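Local coordinates for protein soluble lytic murein transglycosylase (Pseudomonas aeruginosa, PDB 5OHU) that is a lytic transglycosylase that turns over peptidoglycan by both exolytic and endolytic cleavage of the cell-wall glycan, at residues S158-A161 with A162-T165. Residues are numbered along the deposited sequence; the frame is centred on the assembly and turned at random.
Sequences SQPA and ACDT. With PO4 (phosphate ion), chain B.
Pro-160 and Cys-163 meet at the N-terminus of helix 161-172, where Pro-160 holds the N-cap position and closes the loop that follows helix 142-153. Pro-160 CD packs against the sulfur, 3.8 Å from Cys-163 SG, while Gln-159 CB comes up to Cys-163 CB at 3.7 Å. With SG anti to its own carbonyl carbon (chi1 -55°), Cys-163 directs the sulfur into the disulfide with Cys-130, which ties the helix start covalently to helix 126-138; Thr-126 of that helix touches Gln-159, Pro-160 and Cys-163 alike. Gln-159 bends at chi2 (-65°); the bend carries its amide off from the cysteine, and NE2 hydrogen-bonds Leu-152 O. The first turn is gripped through Pro-160 O, which accepts Asp-164 N at 3.3 Å and, weakly, Cys-163 N at 2.9 Å; Thr-165 N follows onto Ala-161 O at 3.1 Å. A phosphate, probably from the crystallisation liquor, lies beside this turn and is hydrogen-bonded by Arg-184 NH1. Asp-164 OD1 lies 3.2 Å from phosphate O4. The backbone N-H of Gln-159 points almost straight at phosphate O2, 2.7 Å from N at an angle of 174°.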
loop_
_atom_site.group_PDB
_atom_site.type_symbol
_atom_site.label_atom_id
_atom_site.label_comp_id
_atom_site.label_asym_id
_atom_site.label_seq_id
_atom_site.Cartn_x
_atom_site.Cartn_y
_atom_site.Cartn_z
ATOM N N SER A 158 -11.466 0.470 19.023
ATOM C CA SER A 158 -11.169 0.506 20.442
ATOM C C SER A 158 -9.734 0.972 20.677
ATOM O O SER A 158 -8.803 0.566 19.972
ATOM C CB SER A 158 -11.395 -0.865 21.060
ATOM O OG SER A 158 -12.710 -1.303 20.794
ATOM N N GLN A 159 -9.569 1.841 21.650
ATOM C CA GLN A 159 -8.286 2.414 21.988
ATOM C C GLN A 159 -7.695 1.712 23.206
ATOM O O GLN A 159 -8.406 1.050 23.968
ATOM C CB GLN A 159 -8.439 3.917 22.257
ATOM C CG GLN A 159 -8.784 4.794 21.038
ATOM C CD GLN A 159 -7.681 4.860 19.936
ATOM O OE1 GLN A 159 -7.074 3.857 19.559
ATOM N NE2 GLN A 159 -7.415 6.067 19.453
ATOM N N PRO A 160 -6.384 1.815 23.401
ATOM C CA PRO A 160 -5.741 1.161 24.546
ATOM C C PRO A 160 -6.223 1.716 25.879
ATOM O O PRO A 160 -6.839 2.780 25.982
ATOM C CB PRO A 160 -4.256 1.458 24.344
ATOM C CG PRO A 160 -4.108 1.742 22.882
ATOM C CD PRO A 160 -5.403 2.391 22.465
ATOM N N ALA A 161 -5.872 0.962 26.920
ATOM C CA ALA A 161 -6.290 1.252 28.287
ATOM C C ALA A 161 -5.918 2.657 28.735
ATOM O O ALA A 161 -6.714 3.329 29.403
ATOM C CB ALA A 161 -5.665 0.227 29.229
ATOM N N ALA A 162 -4.703 3.110 28.426
ATOM C CA ALA A 162 -4.324 4.451 28.864
ATOM C C ALA A 162 -5.256 5.501 28.273
ATOM O O ALA A 162 -5.477 6.555 28.886
ATOM C CB ALA A 162 -2.870 4.758 28.490
ATOM N N CYS A 163 -5.807 5.238 27.085
ATOM C CA CYS A 163 -6.764 6.173 26.500
ATOM C C CYS A 163 -8.067 6.175 27.279
ATOM O O CYS A 163 -8.678 7.233 27.477
ATOM C CB CYS A 163 -6.994 5.836 25.034
ATOM S SG CYS A 163 -5.440 5.803 24.117
ATOM N N ASP A 164 -8.488 5.009 27.757
ATOM C CA ASP A 164 -9.642 4.962 28.649
ATOM C C ASP A 164 -9.437 5.856 29.867
ATOM O O ASP A 164 -10.355 6.567 30.295
ATOM C CB ASP A 164 -9.907 3.522 29.081
ATOM C CG ASP A 164 -11.368 3.243 29.271
ATOM O OD1 ASP A 164 -12.062 3.050 28.252
ATOM O OD2 ASP A 164 -11.826 3.240 30.434
ATOM N N THR A 165 -8.224 5.863 30.418
ATOM C CA THR A 165 -7.924 6.751 31.537
ATOM C C THR A 165 -8.016 8.217 31.117
ATOM O O THR A 165 -8.605 9.048 31.820
ATOM C CB THR A 165 -6.533 6.431 32.071
ATOM O OG1 THR A 165 -6.572 5.161 32.723
ATOM C CG2 THR A 165 -6.068 7.507 33.048
HETATM P P PO4 B . -12.175 2.859 24.401
HETATM O O1 PO4 B . -12.748 1.551 24.878
HETATM O O2 PO4 B . -11.726 2.718 22.971
HETATM O O3 PO4 B . -13.230 3.931 24.539
HETATM O O4 PO4 B . -10.985 3.235 25.249
#